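Local coordinates for bifunctional protein PutA (Bdellovibrio bacteriovorus, PDB 5UR2) that probably converts proline to glutamate in two steps, a flavin-dependent oxidation and an NAD-dependent oxidation of glutamate semialdehyde, at residues Ala577-Glu589 against Pro811-Val823. Sequence-based numbering, arbitrary orientation.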
ATOM      1  N   ALA B 577      -3.893  -8.631  36.142  1.00 16.38           N
ATOM      2  CA  ALA B 577      -4.641  -8.574  37.392  1.00 22.50           C
ATOM      3  C   ALA B 577      -5.615  -7.401  37.403  1.00 23.70           C
ATOM      4  O   ALA B 577      -6.760  -7.548  37.850  1.00 21.14           O
ATOM      5  CB  ALA B 577      -3.681  -8.503  38.583  1.00 21.46           C
ATOM      6  N   THR B 578      -5.200  -6.247  36.861  1.00 20.46           N
ATOM      7  CA  THR B 578      -6.091  -5.086  36.841  1.00 20.25           C
ATOM      8  C   THR B 578      -7.355  -5.372  36.036  1.00 25.61           C
ATOM      9  O   THR B 578      -8.466  -4.976  36.425  1.00 28.24           O
ATOM     10  CB  THR B 578      -5.375  -3.869  36.260  1.00 20.75           C
ATOM     11  OG1 THR B 578      -4.149  -3.665  36.957  1.00 26.22           O
ATOM     12  CG2 THR B 578      -6.281  -2.590  36.383  1.00 21.54           C
ATOM     13  N   GLN B 579      -7.194  -6.020  34.889  1.00 19.53           N
ATOM     14  CA  GLN B 579      -8.340  -6.349  34.053  1.00 19.61           C
ATOM     15  C   GLN B 579      -9.210  -7.418  34.699  1.00 17.77           C
ATOM     16  O   GLN B 579     -10.442  -7.378  34.580  1.00 22.50           O
ATOM     17  CB  GLN B 579      -7.869  -6.802  32.678  1.00 16.71           C
ATOM     18  CG  GLN B 579      -7.024  -5.781  31.987  1.00 21.17           C
ATOM     19  CD  GLN B 579      -7.006  -6.012  30.501  1.00 24.57           C
ATOM     20  OE1 GLN B 579      -7.804  -6.799  29.989  1.00 24.39           O
ATOM     21  NE2 GLN B 579      -6.091  -5.349  29.799  1.00 24.32           N
ATOM     22  N   VAL B 580      -8.599  -8.388  35.374  1.00 17.96           N
ATOM     23  CA  VAL B 580      -9.395  -9.393  36.076  1.00 17.50           C
ATOM     24  C   VAL B 580     -10.301  -8.724  37.108  1.00 26.02           C
ATOM     25  O   VAL B 580     -11.505  -8.999  37.175  1.00 25.64           O
ATOM     26  CB  VAL B 580      -8.480 -10.447  36.727  1.00 23.22           C
ATOM     27  CG1 VAL B 580      -9.263 -11.301  37.730  1.00 18.03           C
ATOM     28  CG2 VAL B 580      -7.867 -11.315  35.648  1.00 19.66           C
ATOM     29  N   LEU B 581      -9.747  -7.801  37.894  1.00 23.20           N
ATOM     30  CA  LEU B 581     -10.498  -7.248  39.021  1.00 28.08           C
ATOM     31  C   LEU B 581     -11.444  -6.119  38.602  1.00 27.03           C
ATOM     32  O   LEU B 581     -12.577  -6.063  39.088  1.00 22.01           O
ATOM     33  CB  LEU B 581      -9.531  -6.759  40.108  1.00 30.44           C
ATOM     34  CG  LEU B 581      -8.689  -7.821  40.829  1.00 25.25           C
ATOM     35  CD1 LEU B 581      -7.657  -7.176  41.714  1.00 27.66           C
ATOM     36  CD2 LEU B 581      -9.616  -8.689  41.678  1.00 28.45           C
ATOM     37  N   GLU B 582     -11.011  -5.210  37.716  1.00 18.65           N
ATOM     38  CA  GLU B 582     -11.847  -4.056  37.390  1.00 27.84           C
ATOM     39  C   GLU B 582     -12.909  -4.380  36.347  1.00 22.81           C
ATOM     40  O   GLU B 582     -14.019  -3.850  36.412  1.00 22.21           O
ATOM     41  CB  GLU B 582     -10.995  -2.883  36.886  1.00 28.70           C
ATOM     42  CG  GLU B 582     -11.801  -1.612  36.721  1.00 29.29           C
ATOM     43  CD  GLU B 582     -11.057  -0.500  35.992  1.00 35.96           C
ATOM     44  OE1 GLU B 582     -10.089  -0.785  35.267  1.00 30.25           O
ATOM     45  OE2 GLU B 582     -11.438   0.682  36.146  1.00 36.36           O
ATOM     46  N   VAL B 583     -12.599  -5.241  35.380  1.00 18.91           N
ATOM     47  CA  VAL B 583     -13.499  -5.481  34.253  1.00 21.99           C
ATOM     48  C   VAL B 583     -14.117  -6.882  34.267  1.00 23.28           C
ATOM     49  O   VAL B 583     -15.032  -7.143  33.472  1.00 23.27           O
ATOM     50  CB  VAL B 583     -12.774  -5.221  32.913  1.00 29.21           C
ATOM     51  CG1 VAL B 583     -13.745  -5.081  31.777  1.00 34.29           C
ATOM     52  CG2 VAL B 583     -11.936  -3.965  33.018  1.00 30.92           C
ATOM     53  N   GLY B 584     -13.683  -7.777  35.160  1.00 25.40           N
ATOM     54  CA  GLY B 584     -14.214  -9.133  35.174  1.00 18.67           C
ATOM     55  C   GLY B 584     -13.683 -10.016  34.062  1.00 25.24           C
ATOM     56  O   GLY B 584     -14.297 -11.037  33.735  1.00 28.66           O
ATOM     57  N   LYS B 585     -12.546  -9.670  33.479  1.00 20.75           N
ATOM     58  CA  LYS B 585     -11.991 -10.478  32.400  1.00 25.41           C
ATOM     59  C   LYS B 585     -11.339 -11.733  32.980  1.00 24.49           C
ATOM     60  O   LYS B 585     -10.461 -11.616  33.843  1.00 20.64           O
ATOM     61  CB  LYS B 585     -10.990  -9.638  31.610  1.00 23.29           C
ATOM     62  CG  LYS B 585     -11.692  -8.515  30.826  1.00 33.49           C
ATOM     63  CD  LYS B 585     -10.903  -7.999  29.620  1.00 39.99           C
ATOM     64  CE  LYS B 585     -10.988  -8.901  28.419  1.00 32.45           C
ATOM     65  NZ  LYS B 585     -10.352  -8.267  27.233  1.00 34.43           N
ATOM     66  N   PRO B 586     -11.741 -12.937  32.553  1.00 24.95           N
ATOM     67  CA  PRO B 586     -11.048 -14.156  33.000  1.00 23.75           C
ATOM     68  C   PRO B 586      -9.573 -14.119  32.625  1.00 22.23           C
ATOM     69  O   PRO B 586      -9.169 -13.418  31.691  1.00 23.98           O
ATOM     70  CB  PRO B 586     -11.778 -15.278  32.252  1.00 27.50           C
ATOM     71  CG  PRO B 586     -13.139 -14.699  31.935  1.00 29.69           C
ATOM     72  CD  PRO B 586     -12.906 -13.233  31.699  1.00 23.72           C
ATOM     73  N   TRP B 587      -8.768 -14.895  33.369  1.00 18.19           N
ATOM     74  CA  TRP B 587      -7.308 -14.891  33.221  1.00 25.98           C
ATOM     75  C   TRP B 587      -6.829 -14.875  31.767  1.00 22.86           C
ATOM     76  O   TRP B 587      -6.028 -14.019  31.374  1.00 22.60           O
ATOM     77  CB  TRP B 587      -6.674 -16.102  33.924  1.00 25.63           C
ATOM     78  CG  TRP B 587      -6.675 -16.118  35.435  1.00 27.89           C
ATOM     79  CD1 TRP B 587      -7.520 -15.449  36.276  1.00 27.58           C
ATOM     80  CD2 TRP B 587      -5.777 -16.859  36.274  1.00 24.06           C
ATOM     81  NE1 TRP B 587      -7.197 -15.730  37.584  1.00 29.04           N
ATOM     82  CE2 TRP B 587      -6.134 -16.596  37.607  1.00 26.63           C
ATOM     83  CE3 TRP B 587      -4.700 -17.716  36.022  1.00 28.00           C
ATOM     84  CZ2 TRP B 587      -5.453 -17.159  38.689  1.00 24.08           C
ATOM     85  CZ3 TRP B 587      -4.038 -18.286  37.097  1.00 28.66           C
ATOM     86  CH2 TRP B 587      -4.410 -17.999  38.410  1.00 25.37           C
ATOM     87  N   ALA B 588      -7.265 -15.855  30.975  1.00 23.94           N
ATOM     88  CA  ALA B 588      -6.758 -15.993  29.610  1.00 23.41           C
ATOM     89  C   ALA B 588      -7.273 -14.877  28.707  1.00 24.14           C
ATOM     90  O   ALA B 588      -6.569 -14.458  27.781  1.00 29.76           O
ATOM     91  CB  ALA B 588      -7.131 -17.366  29.040  1.00 18.48           C
ATOM     92  N   GLU B 589      -8.497 -14.396  28.950  1.00 18.44           N
ATOM     93  CA  GLU B 589      -9.018 -13.245  28.210  1.00 23.65           C
ATOM     94  C   GLU B 589      -8.199 -11.987  28.482  1.00 22.78           C
ATOM     95  O   GLU B 589      -7.812 -11.272  27.554  1.00 22.49           O
ATOM     96  CB  GLU B 589     -10.483 -13.028  28.576  1.00 23.27           C
ATOM     97  CG  GLU B 589     -11.322 -14.225  28.231  1.00 25.61           C
ATOM     98  CD  GLU B 589     -11.473 -14.349  26.738  1.00 32.35           C
ATOM     99  OE1 GLU B 589     -12.052 -13.424  26.118  1.00 31.09           O
ATOM    100  OE2 GLU B 589     -10.932 -15.325  26.178  1.00 35.79           O
ATOM    101  N   PRO B 811     -16.413 -15.838  39.733  1.00 22.78           N
ATOM    102  CA  PRO B 811     -15.629 -14.606  39.777  1.00 24.04           C
ATOM    103  C   PRO B 811     -14.393 -14.752  38.907  1.00 27.54           C
ATOM    104  O   PRO B 811     -13.795 -15.829  38.821  1.00 21.97           O
ATOM    105  CB  PRO B 811     -15.260 -14.470  41.257  1.00 24.11           C
ATOM    106  CG  PRO B 811     -16.385 -15.136  41.983  1.00 26.54           C
ATOM    107  CD  PRO B 811     -16.809 -16.289  41.083  1.00 27.74           C
ATOM    108  N   ALA B 812     -14.040 -13.663  38.226  1.00 22.68           N
ATOM    109  CA  ALA B 812     -12.960 -13.732  37.247  1.00 29.45           C
ATOM    110  C   ALA B 812     -11.634 -14.093  37.909  1.00 28.42           C
ATOM    111  O   ALA B 812     -10.766 -14.706  37.281  1.00 23.23           O
ATOM    112  CB  ALA B 812     -12.867 -12.398  36.492  1.00 24.22           C
ATOM    113  N   GLU B 813     -11.474 -13.743  39.183  1.00 24.64           N
ATOM    114  CA  GLU B 813     -10.247 -14.069  39.893  1.00 29.25           C
ATOM    115  C   GLU B 813     -10.011 -15.569  39.966  1.00 24.00           C
ATOM    116  O   GLU B 813      -8.861 -16.008  40.007  1.00 26.66           O
ATOM    117  CB  GLU B 813     -10.304 -13.455  41.286  1.00 33.51           C
ATOM    118  CG  GLU B 813      -9.147 -13.774  42.183  1.00 38.64           C
ATOM    119  CD  GLU B 813      -9.272 -13.089  43.536  1.00 43.87           C
ATOM    120  OE1 GLU B 813     -10.310 -12.422  43.792  1.00 33.43           O
ATOM    121  OE2 GLU B 813      -8.326 -13.234  44.342  1.00 52.45           O
ATOM    122  N   ASN B 814     -11.077 -16.362  39.961  1.00 25.37           N
ATOM    123  CA  ASN B 814     -10.973 -17.822  40.049  1.00 27.69           C
ATOM    124  C   ASN B 814     -10.492 -18.400  38.722  1.00 27.95           C
ATOM    125  O   ASN B 814     -11.175 -18.234  37.708  1.00 19.58           O
ATOM    126  CB  ASN B 814     -12.337 -18.404  40.440  1.00 24.15           C
ATOM    127  CG  ASN B 814     -12.297 -19.917  40.681  1.00 27.84           C
ATOM    128  OD1 ASN B 814     -11.481 -20.642  40.104  1.00 28.93           O
ATOM    129  ND2 ASN B 814     -13.192 -20.395  41.544  1.00 21.11           N
ATOM    130  N   PRO B 815      -9.349 -19.098  38.682  1.00 18.73           N
ATOM    131  CA  PRO B 815      -8.843 -19.611  37.399  1.00 22.92           C
ATOM    132  C   PRO B 815      -9.757 -20.632  36.736  1.00 25.95           C
ATOM    133  O   PRO B 815      -9.558 -20.923  35.552  1.00 31.63           O
ATOM    134  CB  PRO B 815      -7.490 -20.239  37.767  1.00 21.53           C
ATOM    135  CG  PRO B 815      -7.644 -20.609  39.225  1.00 22.58           C
ATOM    136  CD  PRO B 815      -8.511 -19.512  39.821  1.00 21.25           C
ATOM    137  N   LYS B 816     -10.737 -21.184  37.446  1.00 20.71           N
ATOM    138  CA  LYS B 816     -11.664 -22.138  36.852  1.00 25.74           C
ATOM    139  C   LYS B 816     -12.815 -21.461  36.109  1.00 28.79           C
ATOM    140  O   LYS B 816     -13.666 -22.156  35.544  1.00 31.14           O
ATOM    141  CB  LYS B 816     -12.220 -23.074  37.938  1.00 33.76           C
ATOM    142  CG  LYS B 816     -12.737 -24.418  37.436  1.00 41.22           C
ATOM    143  CD  LYS B 816     -11.617 -25.286  36.869  1.00 44.51           C
ATOM    144  CE  LYS B 816     -12.152 -26.573  36.264  1.00 47.39           C
ATOM    145  NZ  LYS B 816     -12.921 -26.314  35.014  1.00 46.76           N
ATOM    146  N   ALA B 817     -12.889 -20.135  36.104  1.00 28.73           N
ATOM    147  CA  ALA B 817     -13.995 -19.465  35.430  1.00 30.60           C
ATOM    148  C   ALA B 817     -13.907 -19.688  33.921  1.00 30.77           C
ATOM    149  O   ALA B 817     -12.880 -19.383  33.307  1.00 19.25           O
ATOM    150  CB  ALA B 817     -13.973 -17.972  35.743  1.00 28.02           C
ATOM    151  N   TYR B 818     -14.967 -20.240  33.319  1.00 33.88           N
ATOM    152  CA  TYR B 818     -15.084 -20.113  31.871  1.00 25.45           C
ATOM    153  C   TYR B 818     -15.645 -18.742  31.520  1.00 22.92           C
ATOM    154  O   TYR B 818     -15.067 -18.021  30.711  1.00 21.47           O
ATOM    155  CB  TYR B 818     -15.958 -21.218  31.276  1.00 26.35           C
ATOM    156  CG  TYR B 818     -15.903 -21.279  29.764  1.00 25.54           C
ATOM    157  CD1 TYR B 818     -16.665 -20.416  28.971  1.00 30.27           C
ATOM    158  CD2 TYR B 818     -15.078 -22.191  29.125  1.00 28.07           C
ATOM    159  CE1 TYR B 818     -16.606 -20.479  27.582  1.00 25.71           C
ATOM    160  CE2 TYR B 818     -15.007 -22.263  27.751  1.00 22.22           C
ATOM    161  CZ  TYR B 818     -15.757 -21.411  26.978  1.00 24.97           C
ATOM    162  OH  TYR B 818     -15.661 -21.516  25.602  1.00 24.69           O
ATOM    163  N   MET B 819     -16.761 -18.355  32.127  1.00 20.60           N
ATOM    164  CA  MET B 819     -17.217 -16.977  32.059  1.00 22.41           C
ATOM    165  C   MET B 819     -17.323 -16.391  33.463  1.00 26.51           C
ATOM    166  O   MET B 819     -17.541 -17.114  34.449  1.00 28.50           O
ATOM    167  CB  MET B 819     -18.546 -16.846  31.300  1.00 24.23           C
ATOM    168  CG  MET B 819     -19.580 -17.884  31.597  1.00 33.24           C
ATOM    169  SD  MET B 819     -21.029 -17.717  30.509  1.00 28.76           S
ATOM    170  CE  MET B 819     -21.839 -16.298  31.232  1.00 31.33           C
ATOM    171  N   GLY B 820     -17.112 -15.075  33.546  1.00 22.50           N
ATOM    172  CA  GLY B 820     -17.345 -14.323  34.757  1.00 22.08           C
ATOM    173  C   GLY B 820     -18.569 -13.444  34.615  1.00 23.32           C
ATOM    174  O   GLY B 820     -19.486 -13.757  33.855  1.00 25.45           O
ATOM    175  N   PRO B 821     -18.587 -12.304  35.300  1.00 23.86           N
ATOM    176  CA  PRO B 821     -19.764 -11.426  35.279  1.00 24.35           C
ATOM    177  C   PRO B 821     -19.760 -10.491  34.072  1.00 23.67           C
ATOM    178  O   PRO B 821     -18.759 -10.341  33.382  1.00 22.38           O
ATOM    179  CB  PRO B 821     -19.618 -10.636  36.587  1.00 21.31           C
ATOM    180  CG  PRO B 821     -18.094 -10.450  36.685  1.00 20.68           C
ATOM    181  CD  PRO B 821     -17.490 -11.753  36.122  1.00 20.27           C
ATOM    182  N   VAL B 822     -20.908  -9.842  33.830  1.00 25.76           N
ATOM    183  CA  VAL B 822     -20.937  -8.755  32.848  1.00 24.67           C
ATOM    184  C   VAL B 822     -20.500  -7.470  33.548  1.00 23.56           C
ATOM    185  O   VAL B 822     -20.267  -7.464  34.759  1.00 26.47           O
ATOM    186  CB  VAL B 822     -22.318  -8.585  32.177  1.00 33.59           C
ATOM    187  CG1 VAL B 822     -22.643  -9.783  31.276  1.00 21.10           C
ATOM    188  CG2 VAL B 822     -23.419  -8.331  33.224  1.00 22.01           C
ATOM    189  N   VAL B 823     -20.393  -6.371  32.798  1.00 27.48           N
ATOM    190  CA  VAL B 823     -19.507  -5.279  33.204  1.00 28.57           C
ATOM    191  C   VAL B 823     -20.059  -4.494  34.400  1.00 29.38           C
ATOM    192  O   VAL B 823     -19.306  -4.168  35.324  1.00 27.27           O
ATOM    193  CB  VAL B 823     -19.211  -4.360  32.001  1.00 24.79           C
ATOM    194  CG1 VAL B 823     -20.466  -3.636  31.538  1.00 25.27           C
ATOM    195  CG2 VAL B 823     -18.165  -3.354  32.382  1.00 21.53           C
TER
HETATM  196  O   HOH W   1     -17.587  -8.102  32.648  1.00 19.44           O
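One face of the W587 indole receives P815, whose CB stands 3.7 Å from the centroid of the six-membered ring and almost on its normal, a CH-pi contact between side chains that run alongside each other in the same direction. At the pyrrole edge, W587 NE1 donates to E813 O at 3.0 Å; the bond is bent (140° at the hydrogen), and the donor stands above the carbonyl plane. With CG beside the backbone N (chi1 -71°), the indole reaches the turn P811-N814, while M482 of helix 476-491 also touches it. E813 OE1 forms a salt bridge with K490 of the same helix. Next to this, A812 CB fits against the chain leaving helix 572-583, 3.4 Å from G584 O, and V580 CG1 packs 3.6 Å from E813 N. A water donates to both V583 O and P821 O, bridging the two backbones. G584, with positive phi, turns the chain out of the helix, and P586 takes the N-cap position of helix 587-611. Two consecutive type I turns, P811-N814 and N814-A817, the second carrying an Asx turn at N814, thus pack against the short link between helices 572-583 and 587-611 within the aldehyde dehydrogenase fold.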